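Local coordinates for MarR Like Protein, TVG0766549 (Thermoplasma volcanium, PDB 3LFK) that is of unknown function: first reported as a mechanosensitive channel, it has the winged helix-turn-helix structure of MarR-like transcriptional regulators and may therefore bind DNA, at residues Y32-D37 against K71-Y76; D37-L42 against Q101-R106; L43-H48 against E88-T93. One frame throughout, in Å; residues are numbered along the deposited sequence.

Contact 1: residues Y32-D37 against K71-Y76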
loop_
_atom_site.group_PDB
_atom_site.type_symbol
_atom_site.label_atom_id
_atom_site.label_comp_id
_atom_site.label_asym_id
_atom_site.label_seq_id
_atom_site.Cartn_x
_atom_site.Cartn_y
_atom_site.Cartn_z
ATOM N N TYR A 32 8.653 -4.971 1.412
ATOM C CA TYR A 32 9.060 -4.680 0.031
ATOM C C TYR A 32 9.890 -3.419 -0.051
ATOM O O TYR A 32 9.774 -2.665 -1.002
ATOM C CB TYR A 32 7.817 -4.563 -0.872
ATOM C CG TYR A 32 6.854 -5.732 -0.744
ATOM C CD1 TYR A 32 5.748 -5.659 0.112
ATOM C CD2 TYR A 32 7.057 -6.917 -1.459
ATOM C CE1 TYR A 32 4.873 -6.724 0.249
ATOM C CE2 TYR A 32 6.168 -8.004 -1.331
ATOM C CZ TYR A 32 5.082 -7.886 -0.476
ATOM O OH TYR A 32 4.158 -8.905 -0.345
ATOM N N ASP A 33 10.712 -3.201 0.966
ATOM C CA ASP A 33 11.603 -2.050 1.052
ATOM C C ASP A 33 10.939 -0.692 1.216
ATOM O O ASP A 33 11.585 0.345 1.073
ATOM C CB ASP A 33 12.563 -2.035 -0.142
ATOM C CG ASP A 33 13.379 -3.295 -0.221
ATOM O OD1 ASP A 33 14.119 -3.555 0.749
ATOM O OD2 ASP A 33 13.268 -4.011 -1.230
ATOM N N MET A 34 9.652 -0.676 1.517
ATOM C CA MET A 34 8.971 0.582 1.757
ATOM C C MET A 34 9.310 1.058 3.155
ATOM O O MET A 34 9.580 0.252 4.056
ATOM C CB MET A 34 7.450 0.402 1.669
ATOM C CG MET A 34 6.941 0.155 0.230
ATOM S SD MET A 34 5.146 0.122 0.204
ATOM C CE MET A 34 4.835 -1.577 0.780
ATOM N N SER A 35 9.292 2.371 3.349
ATOM C CA SER A 35 9.531 2.896 4.686
ATOM C C SER A 35 8.180 2.825 5.413
ATOM O O SER A 35 7.145 2.615 4.774
ATOM C CB SER A 35 10.062 4.327 4.592
ATOM O OG SER A 35 9.407 5.049 3.581
ATOM N N GLN A 36 8.179 3.004 6.737
ATOM C CA GLN A 36 6.914 2.868 7.482
ATOM C C GLN A 36 5.818 3.864 7.098
ATOM O O GLN A 36 4.624 3.522 7.097
ATOM C CB GLN A 36 7.192 2.914 8.984
ATOM C CG GLN A 36 5.938 2.630 9.846
ATOM C CD GLN A 36 5.231 1.329 9.468
ATOM O OE1 GLN A 36 5.861 0.269 9.369
ATOM N NE2 GLN A 36 3.909 1.406 9.259
ATOM N N ASP A 37 6.212 5.091 6.749
ATOM C CA ASP A 37 5.233 6.078 6.331
ATOM C C ASP A 37 4.490 5.590 5.076
ATOM O O ASP A 37 3.270 5.760 4.946
ATOM C CB ASP A 37 5.898 7.450 6.111
ATOM C CG ASP A 37 7.136 7.391 5.201
ATOM O OD1 ASP A 37 7.623 6.292 4.888
ATOM O OD2 ASP A 37 7.614 8.464 4.798
ATOM N N LYS A 71 3.381 10.039 -3.812
ATOM C CA LYS A 71 4.142 9.993 -5.058
ATOM C C LYS A 71 5.067 8.793 -5.076
ATOM O O LYS A 71 5.275 8.204 -6.117
ATOM C CB LYS A 71 4.938 11.272 -5.289
ATOM C CG LYS A 71 4.043 12.413 -5.750
ATOM C CD LYS A 71 4.866 13.685 -5.982
ATOM C CE LYS A 71 4.130 14.910 -5.499
ATOM N NZ LYS A 71 4.959 16.137 -5.660
ATOM N N ASN A 72 5.638 8.436 -3.928
ATOM C CA ASN A 72 6.471 7.228 -3.905
ATOM C C ASN A 72 5.617 5.985 -4.213
ATOM O O ASN A 72 6.029 5.120 -4.985
ATOM C CB ASN A 72 7.172 7.078 -2.543
ATOM C CG ASN A 72 8.398 7.943 -2.452
ATOM O OD1 ASN A 72 9.253 7.896 -3.335
ATOM N ND2 ASN A 72 8.504 8.733 -1.396
ATOM N N LEU A 73 4.428 5.882 -3.619
ATOM C CA LEU A 73 3.568 4.730 -3.893
ATOM C C LEU A 73 3.191 4.682 -5.357
ATOM O O LEU A 73 3.044 3.591 -5.910
ATOM C CB LEU A 73 2.300 4.758 -3.036
ATOM C CG LEU A 73 2.558 4.663 -1.535
ATOM C CD1 LEU A 73 1.209 4.667 -0.846
ATOM C CD2 LEU A 73 3.323 3.405 -1.167
ATOM N N MET A 74 3.023 5.853 -5.976
ATOM C CA MET A 74 2.707 5.884 -7.408
ATOM C C MET A 74 3.911 5.437 -8.238
ATOM O O MET A 74 3.744 4.650 -9.188
ATOM C CB MET A 74 2.246 7.284 -7.799
ATOM C CG MET A 74 0.951 7.621 -7.108
ATOM S SD MET A 74 0.468 9.390 -7.444
ATOM C CE MET A 74 1.738 10.205 -7.084
ATOM N N ASP A 75 5.092 5.932 -7.889
ATOM C CA ASP A 75 6.312 5.561 -8.597
ATOM C C ASP A 75 6.550 4.040 -8.454
ATOM O O ASP A 75 7.019 3.400 -9.374
ATOM C CB ASP A 75 7.521 6.283 -8.023
ATOM C CG ASP A 75 7.522 7.772 -8.309
ATOM O OD1 ASP A 75 6.678 8.262 -9.095
ATOM O OD2 ASP A 75 8.382 8.453 -7.714
ATOM N N TYR A 76 6.199 3.463 -7.300
ATOM C CA TYR A 76 6.401 2.016 -7.110
ATOM C C TYR A 76 5.444 1.171 -7.935
ATOM O O TYR A 76 5.658 -0.027 -8.108
ATOM C CB TYR A 76 6.161 1.600 -5.640
ATOM C CG TYR A 76 7.057 2.229 -4.618
ATOM C CD1 TYR A 76 8.330 2.655 -4.917
ATOM C CD2 TYR A 76 6.608 2.366 -3.298
ATOM C CE1 TYR A 76 9.157 3.204 -3.951
ATOM C CE2 TYR A 76 7.413 2.902 -2.318
ATOM C CZ TYR A 76 8.686 3.325 -2.633
ATOM O OH TYR A 76 9.496 3.855 -1.661
HETATM O O HOH W 1 11.993 2.923 0.487
HETATM O O HOH W 2 11.946 1.619 -1.703
HETATM O O HOH W 3 7.767 8.272 1.796
#
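The ring of Y76 is the flat group here, and M34 meets it obliquely, neither squarely over a face nor in line with an edge: M34 CG lies 3.8 Å from Y76 CE2. One face of the ring has the carbonyl oxygen of N72 above it, displaced toward the rim, while K11 makes a cation-pi contact with the same ring. The M34 sulfur is 5.4 Å from the Y76 ring centroid, 65° off the normal, a slanted Met-aromatic contact. M34 CG lies anti to the carbonyl carbon (chi1 -71°) and the chain stays extended through chi2, which carries SD to L73 CD2 at 4.0 Å, the two side chains crossing at about a right angle.

Water does the polar bridging. Water 1 donates to D33 O at 2.7 Å and only weakly to Y76 OH; water 2 also links these two oxygens, again weakly at the phenol. The firmer partner of that hydroxyl is E38. Water 3 donates to D37 OD2 and accepts a weak bond from N72 ND2, while S35 OG donates to the syn lone pair of D37 OD1.

The buried contact joins the lead-in to helix 36-47 with the C-terminal part of helix 66-76. M34 also packs on V39 and L42 of helix 36-47, and on V99 and I103 of helix 94-116, so this one side chain is wedged among three helices.

Contact 2: residues D37-L42 against Q101-R106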
loop_
_atom_site.group_PDB
_atom_site.type_symbol
_atom_site.label_atom_id
_atom_site.label_comp_id
_atom_site.label_asym_id
_atom_site.label_seq_id
_atom_site.Cartn_x
_atom_site.Cartn_y
_atom_site.Cartn_z
ATOM N N ASP A 37 6.212 5.091 6.749
ATOM C CA ASP A 37 5.233 6.078 6.331
ATOM C C ASP A 37 4.490 5.590 5.076
ATOM O O ASP A 37 3.270 5.760 4.946
ATOM C CB ASP A 37 5.898 7.450 6.111
ATOM C CG ASP A 37 7.136 7.391 5.201
ATOM O OD1 ASP A 37 7.623 6.292 4.888
ATOM O OD2 ASP A 37 7.614 8.464 4.798
ATOM N N GLU A 38 5.231 4.955 4.161
ATOM C CA GLU A 38 4.633 4.438 2.938
ATOM C C GLU A 38 3.685 3.278 3.219
ATOM O O GLU A 38 2.616 3.202 2.641
ATOM C CB GLU A 38 5.760 4.011 1.968
ATOM C CG GLU A 38 6.469 5.246 1.401
ATOM C CD GLU A 38 7.838 4.980 0.811
ATOM O OE1 GLU A 38 8.277 3.819 0.743
ATOM O OE2 GLU A 38 8.480 5.976 0.421
ATOM N N VAL A 39 4.079 2.405 4.139
ATOM C CA VAL A 39 3.246 1.277 4.504
ATOM C C VAL A 39 1.971 1.817 5.150
ATOM O O VAL A 39 0.872 1.397 4.812
ATOM C CB VAL A 39 3.980 0.356 5.491
ATOM C CG1 VAL A 39 3.049 -0.771 5.937
ATOM C CG2 VAL A 39 5.207 -0.273 4.825
ATOM N N SER A 40 2.120 2.755 6.079
ATOM C CA SER A 40 0.939 3.353 6.712
ATOM C C SER A 40 -0.039 3.927 5.677
ATOM O O SER A 40 -1.259 3.694 5.739
ATOM C CB SER A 40 1.394 4.467 7.663
ATOM O OG SER A 40 2.105 3.899 8.744
ATOM N N LEU A 41 0.479 4.676 4.700
ATOM C CA LEU A 41 -0.398 5.244 3.700
ATOM C C LEU A 41 -1.057 4.167 2.821
ATOM O O LEU A 41 -2.218 4.261 2.486
ATOM C CB LEU A 41 0.361 6.236 2.814
ATOM C CG LEU A 41 -0.554 6.858 1.752
ATOM C CD1 LEU A 41 -1.742 7.612 2.385
ATOM C CD2 LEU A 41 0.269 7.814 0.898
ATOM N N LEU A 42 -0.285 3.163 2.419
ATOM C CA LEU A 42 -0.834 2.090 1.598
ATOM C C LEU A 42 -1.998 1.390 2.316
ATOM O O LEU A 42 -3.025 1.089 1.707
ATOM C CB LEU A 42 0.285 1.081 1.266
ATOM C CG LEU A 42 -0.104 -0.062 0.329
ATOM C CD1 LEU A 42 -0.297 0.478 -1.063
ATOM C CD2 LEU A 42 0.998 -1.128 0.331
ATOM N N GLN A 101 -2.757 -6.156 0.932
ATOM C CA GLN A 101 -3.404 -7.320 1.549
ATOM C C GLN A 101 -2.371 -8.282 2.164
ATOM O O GLN A 101 -2.589 -8.824 3.255
ATOM C CB GLN A 101 -4.258 -8.053 0.520
ATOM C CG GLN A 101 -5.303 -9.015 1.149
ATOM C CD GLN A 101 -6.301 -8.312 2.071
ATOM O OE1 GLN A 101 -6.269 -7.091 2.240
ATOM N NE2 GLN A 101 -7.197 -9.090 2.673
ATOM N N ALA A 102 -1.238 -8.488 1.487
ATOM C CA ALA A 102 -0.197 -9.374 2.005
ATOM C C ALA A 102 0.321 -8.864 3.338
ATOM O O ALA A 102 0.540 -9.641 4.282
ATOM C CB ALA A 102 0.944 -9.489 1.002
ATOM N N ILE A 103 0.518 -7.551 3.428
ATOM C CA ILE A 103 1.002 -6.940 4.651
ATOM C C ILE A 103 -0.074 -7.031 5.736
ATOM O O ILE A 103 0.243 -7.339 6.893
ATOM C CB ILE A 103 1.390 -5.450 4.397
ATOM C CG1 ILE A 103 2.655 -5.409 3.522
ATOM C CG2 ILE A 103 1.634 -4.705 5.732
ATOM C CD1 ILE A 103 3.032 -3.986 3.015
ATOM N N ARG A 104 -1.327 -6.769 5.365
ATOM C CA ARG A 104 -2.426 -6.833 6.344
ATOM C C ARG A 104 -2.531 -8.233 6.927
ATOM O O ARG A 104 -2.686 -8.395 8.134
ATOM C CB ARG A 104 -3.759 -6.484 5.690
ATOM C CG ARG A 104 -3.981 -5.012 5.444
ATOM C CD ARG A 104 -5.391 -4.790 4.906
ATOM N NE ARG A 104 -6.414 -5.101 5.909
ATOM C CZ ARG A 104 -7.716 -5.204 5.655
ATOM N NH1 ARG A 104 -8.176 -5.030 4.423
ATOM N NH2 ARG A 104 -8.566 -5.466 6.640
ATOM N N VAL A 105 -2.467 -9.236 6.064
ATOM C CA VAL A 105 -2.555 -10.624 6.537
ATOM C C VAL A 105 -1.374 -10.988 7.425
ATOM O O VAL A 105 -1.556 -11.606 8.490
ATOM C CB VAL A 105 -2.662 -11.590 5.358
ATOM C CG1 VAL A 105 -2.496 -13.027 5.834
ATOM C CG2 VAL A 105 -4.017 -11.394 4.678
ATOM N N ARG A 106 -0.163 -10.605 7.029
ATOM C CA ARG A 106 1.005 -10.905 7.866
ATOM C C ARG A 106 0.814 -10.258 9.241
ATOM O O ARG A 106 1.058 -10.881 10.289
ATOM C CB ARG A 106 2.284 -10.354 7.222
ATOM C CG ARG A 106 3.551 -10.526 8.061
ATOM C CD ARG A 106 4.588 -9.516 7.615
ATOM N NE ARG A 106 4.172 -8.163 7.973
ATOM C CZ ARG A 106 4.661 -7.056 7.419
ATOM N NH1 ARG A 106 5.580 -7.132 6.471
ATOM N NH2 ARG A 106 4.237 -5.874 7.826
#
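With CG1 anti to the backbone N (chi1 176°), V39 sends that methyl across to I103, whose own CG2 is likewise anti to its backbone N. The two branch methyls meet, V39 CG1 to I103 CG2, at 4.2 Å, the side chains inclined to each other. The other branch of I103 is extended (chi2 171°) and carries its CD1 to L42, where it lies 4.4 Å from L42 CD2. I103 is thus a fork: the short branch rests on V39 and the long one on L42, a residue three positions further along helix 36-47 and on the same side of it.

The touch is light and wholly apolar. The segments bury 107 Å² between them, and the nearest CA atoms, those of V39 and I103, are 8.5 Å apart. All three touching side chains are buried, and others complete the packing: I103 also touches L28 and M34, L42 leans on V99 and A100, and V39 reaches N31. R106 points its CB toward helix 36-47 but bonds through NH1 to N31 OD1, tying helix 94-116 to the chain ahead of helix 36-47.

Both segments lie inside longer helices, 36-47 and 94-116, which frame the helix-turn-helix and the strands between them. The first helix of the winged helix-turn-helix unit here packs on the long helix that follows the wing, consistent with the protein's structural homology to MarR-like regulators.

Contact 3: residues L43-H48 against E88-T93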
loop_
_atom_site.group_PDB
_atom_site.type_symbol
_atom_site.label_atom_id
_atom_site.label_comp_id
_atom_site.label_asym_id
_atom_site.label_seq_id
_atom_site.Cartn_x
_atom_site.Cartn_y
_atom_site.Cartn_z
ATOM N N LEU A 43 -1.817 1.115 3.606
ATOM C CA LEU A 43 -2.864 0.448 4.377
ATOM C C LEU A 43 -4.050 1.391 4.591
ATOM O O LEU A 43 -5.197 0.946 4.651
ATOM C CB LEU A 43 -2.311 -0.040 5.733
ATOM C CG LEU A 43 -1.220 -1.106 5.617
ATOM C CD1 LEU A 43 -0.822 -1.596 7.008
ATOM C CD2 LEU A 43 -1.701 -2.250 4.771
ATOM N N PHE A 44 -3.782 2.685 4.694
ATOM C CA PHE A 44 -4.874 3.644 4.854
ATOM C C PHE A 44 -5.730 3.569 3.581
ATOM O O PHE A 44 -6.953 3.512 3.634
ATOM C CB PHE A 44 -4.301 5.050 5.048
ATOM C CG PHE A 44 -5.339 6.141 5.043
ATOM C CD1 PHE A 44 -5.988 6.513 6.218
ATOM C CD2 PHE A 44 -5.665 6.797 3.859
ATOM C CE1 PHE A 44 -6.950 7.526 6.201
ATOM C CE2 PHE A 44 -6.621 7.810 3.831
ATOM C CZ PHE A 44 -7.266 8.173 5.007
ATOM N N LEU A 45 -5.093 3.557 2.416
ATOM C CA LEU A 45 -5.829 3.483 1.174
ATOM C C LEU A 45 -6.621 2.175 1.079
ATOM O O LEU A 45 -7.769 2.171 0.625
ATOM C CB LEU A 45 -4.861 3.611 -0.025
ATOM C CG LEU A 45 -4.177 4.989 -0.116
ATOM C CD1 LEU A 45 -3.041 4.936 -1.165
ATOM C CD2 LEU A 45 -5.187 6.052 -0.518
ATOM N N LYS A 46 -6.011 1.071 1.503
ATOM C CA LYS A 46 -6.655 -0.231 1.452
ATOM C C LYS A 46 -7.863 -0.250 2.381
ATOM O O LYS A 46 -8.914 -0.774 2.014
ATOM C CB LYS A 46 -5.665 -1.328 1.871
ATOM C CG LYS A 46 -6.204 -2.743 1.697
ATOM C CD LYS A 46 -6.414 -3.038 0.209
ATOM C CE LYS A 46 -6.841 -4.492 -0.052
ATOM N NZ LYS A 46 -8.251 -4.759 0.369
ATOM N N THR A 47 -7.703 0.350 3.557
ATOM C CA THR A 47 -8.772 0.397 4.572
ATOM C C THR A 47 -9.983 1.195 4.096
ATOM O O THR A 47 -11.114 0.930 4.515
ATOM C CB THR A 47 -8.242 1.021 5.878
ATOM O OG1 THR A 47 -7.342 0.104 6.500
ATOM C CG2 THR A 47 -9.395 1.347 6.832
ATOM N N HIS A 48 -9.751 2.182 3.242
ATOM C CA HIS A 48 -10.827 2.996 2.700
ATOM C C HIS A 48 -11.215 2.584 1.280
ATOM O O HIS A 48 -11.369 3.413 0.389
ATOM C CB HIS A 48 -10.434 4.471 2.786
ATOM C CG HIS A 48 -10.239 4.936 4.194
ATOM N ND1 HIS A 48 -11.294 5.259 5.019
ATOM C CD2 HIS A 48 -9.128 4.992 4.968
ATOM C CE1 HIS A 48 -10.842 5.492 6.237
ATOM N NE2 HIS A 48 -9.532 5.337 6.236
ATOM N N GLU A 88 -9.466 15.236 -7.623
ATOM C CA GLU A 88 -8.747 14.020 -7.974
ATOM C C GLU A 88 -9.005 12.897 -6.977
ATOM O O GLU A 88 -9.144 13.138 -5.771
ATOM C CB GLU A 88 -7.246 14.308 -8.091
ATOM C CG GLU A 88 -6.695 15.236 -7.024
ATOM C CD GLU A 88 -5.790 16.308 -7.606
ATOM O OE1 GLU A 88 -6.029 17.502 -7.315
ATOM O OE2 GLU A 88 -4.842 15.964 -8.350
ATOM N N LYS A 89 -9.081 11.677 -7.505
ATOM C CA LYS A 89 -9.336 10.466 -6.721
ATOM C C LYS A 89 -8.077 9.600 -6.762
ATOM O O LYS A 89 -7.481 9.422 -7.827
ATOM C CB LYS A 89 -10.481 9.681 -7.357
ATOM C CG LYS A 89 -11.487 9.065 -6.404
ATOM C CD LYS A 89 -12.466 10.112 -5.886
ATOM C CE LYS A 89 -13.703 9.463 -5.273
ATOM N NZ LYS A 89 -14.529 8.757 -6.292
ATOM N N ILE A 90 -7.678 9.065 -5.616
ATOM C CA ILE A 90 -6.484 8.209 -5.551
ATOM C C ILE A 90 -6.954 6.760 -5.429
ATOM O O ILE A 90 -7.808 6.448 -4.595
ATOM C CB ILE A 90 -5.606 8.560 -4.337
ATOM C CG1 ILE A 90 -5.210 10.039 -4.379
ATOM C CG2 ILE A 90 -4.402 7.620 -4.281
ATOM C CD1 ILE A 90 -4.604 10.509 -5.715
ATOM N N VAL A 91 -6.418 5.866 -6.266
ATOM C CA VAL A 91 -6.839 4.467 -6.243
ATOM C C VAL A 91 -5.652 3.524 -6.227
ATOM O O VAL A 91 -4.597 3.833 -6.808
ATOM C CB VAL A 91 -7.697 4.087 -7.491
ATOM C CG1 VAL A 91 -8.776 5.140 -7.741
ATOM C CG2 VAL A 91 -6.822 3.956 -8.689
ATOM N N LEU A 92 -5.792 2.399 -5.534
ATOM C CA LEU A 92 -4.718 1.418 -5.516
ATOM C C LEU A 92 -4.774 0.651 -6.830
ATOM O O LEU A 92 -5.852 0.441 -7.400
ATOM C CB LEU A 92 -4.891 0.401 -4.368
ATOM C CG LEU A 92 -4.730 0.942 -2.953
ATOM C CD1 LEU A 92 -5.001 -0.155 -1.958
ATOM C CD2 LEU A 92 -3.319 1.492 -2.752
ATOM N N THR A 93 -3.610 0.281 -7.341
ATOM C CA THR A 93 -3.583 -0.566 -8.540
ATOM C C THR A 93 -3.796 -1.995 -8.030
ATOM O O THR A 93 -3.774 -2.241 -6.830
ATOM C CB THR A 93 -2.216 -0.539 -9.202
ATOM O OG1 THR A 93 -1.240 -0.964 -8.243
ATOM C CG2 THR A 93 -1.853 0.874 -9.667
#
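Helix 43-47 and strand 88-92 run almost perpendicular, their directions 96° apart and their axes 8.7 Å from each other at closest approach. This is a helix packed on the sheet of a winged helix-turn-helix domain: strand 87-92 is the central one of three antiparallel strands, between 51-53 and 79-84, and with 79-84 it forms the hairpin of the wing. The nearest CA atoms are those of L45 and L92, at 7.1 Å. Alternation along the strand decides which residues take part: the CB atoms of I90 and L92 point toward the helix and that of V91 points away.

L45 and L92 carry most of the contact. The two leucines approach obliquely, and L92 CD2 lies alongside L45, 3.8 Å from L45 CB and as close to L45 CD1. The other methyl of L45, CD2, reaches I90 CG2 at 4.2 Å, so one leucine touches two strand residues whose CB atoms both point toward the helix. I52 and I57 touch L45 as well, bringing strand 51-53 and helix 54-60 into the same apolar layer.

K46 takes part through its backbone and aliphatic chain. The chain bends at chi2 (66°) and again at chi4, and its amino end leads away from the strand, while the hydrocarbon part crosses L92 at about a right angle. The second methyl of L92 sits against the helix itself: L92 CD1 is 3.8 Å from K46 CA and 3.9 Å from K46 CD.

How the contacts relate
Going from the N terminus, helix 36-47 and the residues just before it supply one side of every contact. Contact 1 closes the first loop, bringing helix 66-76 back to the turn that leads into that helix. Contact 3 then joins the helix's C-terminal part to strand 87-92, and contact 2 closes the longest loop by bringing in helix 94-116. Contact 3 is nested within the loop of contact 2, whereas contact 1 crosses both. D37 belongs to the segments of contacts 1 and 2, which are further joined by L73 CD1 on L41 CD2, 3.7 Å apart. L42 CD1 on L92 CD2 links contacts 2 and 3; L73 meets L45 between 1 and 3.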